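Local coordinates for protein amine oxidase (Emericella nidulans, PDB 3PGB) that probably oxidises primary amines to aldehydes as a dimeric copper amine oxidase, using a topaquinone cofactor and one copper ion in each subunit, at residues A[394-399]-A[528-533]; A[506-511]-A[698-703]. One frame throughout, in Å; residues are numbered along the deposited sequence.

Contact 1. Residues A[394-399]-A[528-533]; sequences PVQSSV and SGSMHD. With CU (copper (II) ion), chain D.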
ATOM      1  N   PRO A 394       9.198  13.228  31.403  1.00 18.81           N
ATOM      2  CA  PRO A 394       9.243  11.864  31.929  1.00 18.83           C
ATOM      3  C   PRO A 394       7.991  11.026  31.690  1.00 18.76           C
ATOM      4  O   PRO A 394       8.079   9.799  31.646  1.00 18.90           O
ATOM      5  CB  PRO A 394       9.416  12.083  33.431  1.00 19.02           C
ATOM      6  CG  PRO A 394       8.744  13.382  33.695  1.00 18.93           C
ATOM      7  CD  PRO A 394       8.957  14.219  32.469  1.00 18.85           C
ATOM      8  N   VAL A 395       6.834  11.666  31.571  1.00 18.53           N
ATOM      9  CA  VAL A 395       5.599  10.929  31.345  1.00 18.39           C
ATOM     10  C   VAL A 395       5.592  10.343  29.931  1.00 18.34           C
ATOM     11  O   VAL A 395       5.485   9.122  29.754  1.00 18.37           O
ATOM     12  CB  VAL A 395       4.357  11.810  31.594  1.00 18.49           C
ATOM     13  CG1 VAL A 395       3.112  11.213  30.918  1.00 18.64           C
ATOM     14  CG2 VAL A 395       4.135  11.988  33.102  1.00 18.01           C
ATOM     15  N   GLN A 396       5.729  11.210  28.935  1.00 18.10           N
ATOM     16  CA  GLN A 396       5.753  10.773  27.540  1.00 18.09           C
ATOM     17  C   GLN A 396       6.962   9.920  27.216  1.00 17.79           C
ATOM     18  O   GLN A 396       6.865   9.012  26.390  1.00 17.61           O
ATOM     19  CB  GLN A 396       5.698  11.966  26.579  1.00 18.24           C
ATOM     20  CG  GLN A 396       4.315  12.545  26.417  1.00 18.73           C
ATOM     21  CD  GLN A 396       3.360  11.555  25.807  1.00 19.19           C
ATOM     22  OE1 GLN A 396       3.396  11.306  24.602  1.00 20.30           O
ATOM     23  NE2 GLN A 396       2.503  10.971  26.640  1.00 19.40           N
ATOM     24  N   SER A 397       8.092  10.201  27.863  1.00 17.52           N
ATOM     25  CA  SER A 397       9.291   9.372  27.699  1.00 17.36           C
ATOM     26  C   SER A 397       9.053   7.929  28.150  1.00 17.20           C
ATOM     27  O   SER A 397       9.605   6.997  27.582  1.00 17.27           O
ATOM     28  CB  SER A 397      10.476   9.966  28.468  1.00 17.26           C
ATOM     29  OG  SER A 397      11.626   9.146  28.365  1.00 16.73           O
ATOM     30  N   SER A 398       8.213   7.758  29.161  1.00 17.24           N
ATOM     31  CA  SER A 398       8.027   6.463  29.806  1.00 17.10           C
ATOM     32  C   SER A 398       6.873   5.642  29.253  1.00 17.02           C
ATOM     33  O   SER A 398       6.769   4.464  29.578  1.00 17.46           O
ATOM     34  CB  SER A 398       7.805   6.665  31.304  1.00 17.14           C
ATOM     35  OG  SER A 398       8.898   7.349  31.899  1.00 16.78           O
ATOM     36  N   VAL A 399       5.992   6.238  28.449  1.00 16.76           N
ATOM     37  CA  VAL A 399       4.831   5.495  27.948  1.00 16.43           C
ATOM     38  C   VAL A 399       5.243   4.433  26.926  1.00 16.19           C
ATOM     39  O   VAL A 399       5.911   4.724  25.933  1.00 16.22           O
ATOM     40  CB  VAL A 399       3.745   6.407  27.333  1.00 16.42           C
ATOM     41  CG1 VAL A 399       2.685   5.569  26.641  1.00 16.35           C
ATOM     42  CG2 VAL A 399       3.094   7.261  28.399  1.00 16.49           C
ATOM     43  N   SER A 528       2.749  19.823  21.619  1.00 15.86           N
ATOM     44  CA  SER A 528       3.645  19.028  20.797  1.00 15.49           C
ATOM     45  C   SER A 528       2.921  17.790  20.311  1.00 15.16           C
ATOM     46  O   SER A 528       2.219  17.128  21.076  1.00 14.74           O
ATOM     47  CB  SER A 528       4.879  18.596  21.579  1.00 15.59           C
ATOM     48  OG  SER A 528       5.619  17.642  20.838  1.00 15.85           O
ATOM     49  N   GLY A 529       3.110  17.472  19.035  1.00 14.86           N
ATOM     50  CA  GLY A 529       2.546  16.267  18.466  1.00 14.74           C
ATOM     51  C   GLY A 529       3.167  15.024  19.064  1.00 14.70           C
ATOM     52  O   GLY A 529       2.529  13.975  19.083  1.00 14.67           O
ATOM     53  N   SER A 530       4.404  15.155  19.560  1.00 14.64           N
ATOM     54  CA  SER A 530       5.137  14.072  20.225  1.00 14.38           C
ATOM     55  C   SER A 530       5.646  13.083  19.176  1.00 14.68           C
ATOM     56  O   SER A 530       5.768  13.433  17.996  1.00 14.82           O
ATOM     57  CB  SER A 530       4.266  13.381  21.290  1.00 14.63           C
ATOM     58  OG  SER A 530       5.038  12.736  22.291  1.00 13.69           O
ATOM     59  N   MET A 531       5.978  11.865  19.606  1.00 14.64           N
ATOM     60  CA  MET A 531       6.381  10.812  18.685  1.00 14.64           C
ATOM     61  C   MET A 531       6.134   9.452  19.304  1.00 14.50           C
ATOM     62  O   MET A 531       6.226   9.300  20.516  1.00 14.47           O
ATOM     63  CB  MET A 531       7.855  10.958  18.294  1.00 14.87           C
ATOM     64  CG  MET A 531       8.846  10.898  19.447  1.00 15.40           C
ATOM     65  SD  MET A 531      10.545  11.226  18.931  1.00 16.99           S
ATOM     66  CE  MET A 531      10.819   9.871  17.778  1.00 16.53           C
ATOM     67  N   HIS A 532       5.804   8.470  18.472  1.00 14.46           N
ATOM     68  CA  HIS A 532       5.607   7.108  18.953  1.00 14.69           C
ATOM     69  C   HIS A 532       5.677   6.091  17.823  1.00 14.85           C
ATOM     70  O   HIS A 532       5.396   6.414  16.667  1.00 15.04           O
ATOM     71  CB  HIS A 532       4.271   6.975  19.700  1.00 14.67           C
ATOM     72  CG  HIS A 532       3.080   7.401  18.897  1.00 14.82           C
ATOM     73  ND1 HIS A 532       2.630   8.702  18.866  1.00 14.13           N
ATOM     74  CD2 HIS A 532       2.252   6.697  18.088  1.00 15.48           C
ATOM     75  CE1 HIS A 532       1.580   8.782  18.069  1.00 15.49           C
ATOM     76  NE2 HIS A 532       1.326   7.580  17.587  1.00 15.09           N
ATOM     77  N   ASP A 533       6.074   4.868  18.166  1.00 14.91           N
ATOM     78  CA  ASP A 533       6.028   3.750  17.233  1.00 14.97           C
ATOM     79  C   ASP A 533       4.804   2.888  17.529  1.00 15.06           C
ATOM     80  O   ASP A 533       4.568   2.494  18.677  1.00 15.02           O
ATOM     81  CB  ASP A 533       7.288   2.888  17.337  1.00 14.97           C
ATOM     82  CG  ASP A 533       8.467   3.446  16.546  1.00 15.63           C
ATOM     83  OD1 ASP A 533       8.341   4.512  15.894  1.00 15.06           O
ATOM     84  OD2 ASP A 533       9.536   2.796  16.581  1.00 16.01           O
TER
HETATM   85 CU    CU D 901       0.040   7.124  16.073  1.00 23.17          CU
HETATM   86  O   HOH W   1      -2.083   7.832  17.142  1.00 17.59           O

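Contact 2. Residues A[506-511]-A[698-703]; sequences GYIQSA and HVPHTG. With CU (copper (II) ion), chain D.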
ATOM      1  N   GLY A 506      -8.426   8.464  15.402  1.00 12.79           N
ATOM      2  CA  GLY A 506      -8.698   8.871  16.770  1.00 12.88           C
ATOM      3  C   GLY A 506      -7.738   9.951  17.243  1.00 12.94           C
ATOM      4  O   GLY A 506      -7.076  10.605  16.434  1.00 13.00           O
ATOM      5  N   TYR A 507      -7.664  10.126  18.558  1.00 13.04           N
ATOM      6  CA  TYR A 507      -6.873  11.191  19.165  1.00 13.09           C
ATOM      7  C   TYR A 507      -5.464  10.727  19.453  1.00 13.53           C
ATOM      8  O   TYR A 507      -5.251   9.613  19.922  1.00 14.03           O
ATOM      9  CB  TYR A 507      -7.515  11.656  20.470  1.00 12.89           C
ATOM     10  CG  TYR A 507      -8.668  12.598  20.268  1.00 12.25           C
ATOM     11  CD1 TYR A 507      -9.969  12.130  20.205  1.00 12.00           C
ATOM     12  CD2 TYR A 507      -8.457  13.958  20.135  1.00 11.86           C
ATOM     13  CE1 TYR A 507     -11.029  12.991  20.014  1.00 11.23           C
ATOM     14  CE2 TYR A 507      -9.511  14.827  19.952  1.00 11.98           C
ATOM     15  CZ  TYR A 507     -10.797  14.334  19.888  1.00 11.40           C
ATOM     16  OH  TYR A 507     -11.860  15.184  19.702  1.00 11.98           O
ATOM     17  N   ILE A 508      -4.495  11.589  19.181  1.00 13.92           N
ATOM     18  CA  ILE A 508      -3.127  11.301  19.544  1.00 14.10           C
ATOM     19  C   ILE A 508      -2.967  11.543  21.044  1.00 14.73           C
ATOM     20  O   ILE A 508      -3.713  12.326  21.634  1.00 14.77           O
ATOM     21  CB  ILE A 508      -2.113  12.145  18.724  1.00 13.97           C
ATOM     22  CG1 ILE A 508      -2.170  13.630  19.099  1.00 13.88           C
ATOM     23  CG2 ILE A 508      -2.356  11.954  17.232  1.00 13.42           C
ATOM     24  CD1 ILE A 508      -1.082  14.481  18.425  1.00 13.79           C
ATOM     25  N   GLN A 509      -2.017  10.853  21.667  1.00 15.34           N
ATOM     26  CA  GLN A 509      -1.634  11.193  23.024  1.00 15.60           C
ATOM     27  C   GLN A 509      -0.543  12.237  22.930  1.00 15.93           C
ATOM     28  O   GLN A 509       0.597  11.944  22.554  1.00 16.04           O
ATOM     29  CB  GLN A 509      -1.174   9.990  23.833  1.00 15.59           C
ATOM     30  CG  GLN A 509      -1.046  10.339  25.300  1.00 15.97           C
ATOM     31  CD  GLN A 509      -0.760   9.148  26.157  1.00 16.56           C
ATOM     32  OE1 GLN A 509       0.368   8.956  26.605  1.00 18.67           O
ATOM     33  NE2 GLN A 509      -1.775   8.328  26.389  1.00 16.29           N
ATOM     34  N   SER A 510      -0.922  13.456  23.293  1.00 16.25           N
ATOM     35  CA  SER A 510      -0.135  14.653  23.047  1.00 16.31           C
ATOM     36  C   SER A 510       1.021  14.777  24.030  1.00 16.00           C
ATOM     37  O   SER A 510       1.177  13.950  24.924  1.00 16.26           O
ATOM     38  CB  SER A 510      -1.065  15.859  23.168  1.00 16.38           C
ATOM     39  OG  SER A 510      -0.420  17.063  22.843  1.00 18.53           O
ATOM     40  N   ALA A 511       1.840  15.806  23.841  1.00 15.80           N
ATOM     41  CA  ALA A 511       2.918  16.140  24.767  1.00 15.63           C
ATOM     42  C   ALA A 511       2.986  17.651  24.915  1.00 15.58           C
ATOM     43  O   ALA A 511       2.700  18.379  23.964  1.00 15.68           O
ATOM     44  CB  ALA A 511       4.244  15.598  24.258  1.00 15.61           C
ATOM     45  N   HIS A 698       5.251   7.286  13.925  1.00 16.36           N
ATOM     46  CA  HIS A 698       4.270   8.360  13.908  1.00 16.08           C
ATOM     47  C   HIS A 698       4.776   9.564  14.689  1.00 15.82           C
ATOM     48  O   HIS A 698       4.847   9.533  15.922  1.00 15.85           O
ATOM     49  CB  HIS A 698       2.939   7.856  14.470  1.00 16.18           C
ATOM     50  CG  HIS A 698       1.781   8.772  14.211  1.00 16.83           C
ATOM     51  ND1 HIS A 698       0.561   8.616  14.831  1.00 17.01           N
ATOM     52  CD2 HIS A 698       1.660   9.857  13.411  1.00 17.42           C
ATOM     53  CE1 HIS A 698      -0.265   9.561  14.419  1.00 17.06           C
ATOM     54  NE2 HIS A 698       0.377  10.327  13.556  1.00 17.22           N
ATOM     55  N   VAL A 699       5.151  10.608  13.951  1.00 15.41           N
ATOM     56  CA  VAL A 699       5.491  11.902  14.517  1.00 14.94           C
ATOM     57  C   VAL A 699       4.370  12.867  14.137  1.00 14.43           C
ATOM     58  O   VAL A 699       4.446  13.524  13.103  1.00 14.42           O
ATOM     59  CB  VAL A 699       6.846  12.416  13.981  1.00 15.08           C
ATOM     60  CG1 VAL A 699       7.239  13.713  14.687  1.00 15.11           C
ATOM     61  CG2 VAL A 699       7.924  11.357  14.165  1.00 14.83           C
ATOM     62  N   PRO A 700       3.313  12.947  14.968  1.00 13.85           N
ATOM     63  CA  PRO A 700       2.136  13.712  14.583  1.00 13.31           C
ATOM     64  C   PRO A 700       2.416  15.174  14.261  1.00 13.03           C
ATOM     65  O   PRO A 700       3.135  15.848  15.013  1.00 12.60           O
ATOM     66  CB  PRO A 700       1.237  13.608  15.816  1.00 13.06           C
ATOM     67  CG  PRO A 700       1.658  12.382  16.471  1.00 13.29           C
ATOM     68  CD  PRO A 700       3.136  12.370  16.312  1.00 13.77           C
ATOM     69  N   HIS A 701       1.834  15.638  13.150  1.00 12.59           N
ATOM     70  CA  HIS A 701       1.895  17.035  12.742  1.00 12.43           C
ATOM     71  C   HIS A 701       0.521  17.699  12.912  1.00 12.57           C
ATOM     72  O   HIS A 701      -0.391  17.107  13.493  1.00 12.23           O
ATOM     73  CB  HIS A 701       2.430  17.152  11.300  1.00 12.41           C
ATOM     74  CG  HIS A 701       1.443  16.781  10.231  1.00 11.88           C
ATOM     75  ND1 HIS A 701       0.941  17.700   9.333  1.00 11.01           N
ATOM     76  CD2 HIS A 701       0.898  15.589   9.890  1.00 11.32           C
ATOM     77  CE1 HIS A 701       0.115  17.096   8.499  1.00 10.08           C
ATOM     78  NE2 HIS A 701       0.069  15.815   8.816  1.00 11.64           N
ATOM     79  N   THR A 702       0.380  18.922  12.400  1.00 12.61           N
ATOM     80  CA  THR A 702      -0.844  19.700  12.574  1.00 12.70           C
ATOM     81  C   THR A 702      -2.067  19.024  11.952  1.00 12.93           C
ATOM     82  O   THR A 702      -3.191  19.224  12.408  1.00 13.02           O
ATOM     83  CB  THR A 702      -0.699  21.117  11.975  1.00 12.91           C
ATOM     84  OG1 THR A 702      -0.276  21.021  10.603  1.00 12.77           O
ATOM     85  CG2 THR A 702       0.305  21.941  12.776  1.00 12.05           C
ATOM     86  N   GLY A 703      -1.841  18.227  10.913  1.00 12.92           N
ATOM     87  CA  GLY A 703      -2.903  17.460  10.272  1.00 13.07           C
ATOM     88  C   GLY A 703      -3.409  16.283  11.089  1.00 13.27           C
ATOM     89  O   GLY A 703      -4.355  15.605  10.692  1.00 13.33           O
TER
HETATM   90 CU    CU D 901       0.040   7.124  16.073  1.00 23.17          CU
HETATM   91  O   HOH W   1      -2.083   7.832  17.142  1.00 17.59           O

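Contact 1. Residues A[394-399]-A[528-533]
The side-chain carbonyl of Q396 receives the hydroxyl of S530, and this one hydrogen bond carries the contact between the short helix 394-398 and the approach to strand 532-542, in the catalytic beta-sandwich domain of a copper amine oxidase. S530 OG lies 3.2 Å from Q396 OE1, in the carbonyl plane and on a lone pair, with a C=O...donor angle of 130°. The Q396 chain is bent at chi2 (-63°), so that CG and CD run past S530 OG and the amide turns OE1 toward it. Its other end is held too: NE2 is hydrogen-bonded to OE1 of Q509, so bonds at both ends of the amide fix its rotation. S530 is positioned in turn by an ST turn, in which its backbone N reaches S528 OG at 3.0 Å; N516 also bonds to that hydroxyl. The bond between the segments thus pairs two buried polar atoms, Q396 OE1 and S530 OG.

Two residues beyond S530, H532 turns its imidazole away from the helix and binds the copper ion through NE2 at 2.0 Å, sharing the metal with H534 and H698. On the helix side, S398 OG, which W228 NE1 also meets, donates to the carbonyl O of P394 at 2.6 Å, beside a weak backbone bond from S398 N to the same oxygen.

Contact 2. Residues A[506-511]-A[698-703]
I508 and P700 make the closest approach here, CD1 of the isoleucine resting 3.6 Å from CB of the proline and 4.0 Å from its CG. The two side chains meet at a slant. I508 sets both of its branches to work: with chi2 extended (174°), CD1 runs out to P700, while the shorter branch, CG2, lies 4.1 Å from P700 CG and 4.2 Å from H698 CE1. Its approach to the imidazole is oblique; the contact with P700 is apolar. P700 also serves the histidine directly, since its CG sits over one face of the H698 ring, 3.8 Å above the plane and toward the rim.

That ring belongs to the copper site. H698 ND1 binds the metal at 2.0 Å, and a water lies 2.5 Å from the copper ion, in the plane of the ring at its edge. The far nitrogen of the same imidazole, NE2, is hydrogen-bonded to OD1 of D704, a second-shell carboxylate that fixes the ring's rotation and may make it a stronger donor to the metal.

Further out, I523 and T708 pack against I508. H701 ND1 is hydrogen-bonded to the backbone N of N723, and T702 OG1 to the carbonyl O of L725, both of the second subunit. H532 and H534 complete the protein ligand set with H698, giving the three-histidine copper centre characteristic of the copper/topaquinone oxidase family.

How the contacts relate
Contacts 1 and 2, with centres about 10 Å apart, each supply one ligand to the same copper ion, and the same water on the metal belongs to both. Their backbones are joined directly: H532 O and H698 N are 2.9 Å apart, a probable hydrogen bond between strands 532-542 and 686-698, and S528 N lies 2.8 Å from A511 O, again probably bonded. P700 fits between these joints, with its CG 3.2 Å from G529 O. The four segments alternate along the chain, and both contacts also touch the second subunit. The pair illustrates how a metal site can draw its ligands from separate but interlocked segments.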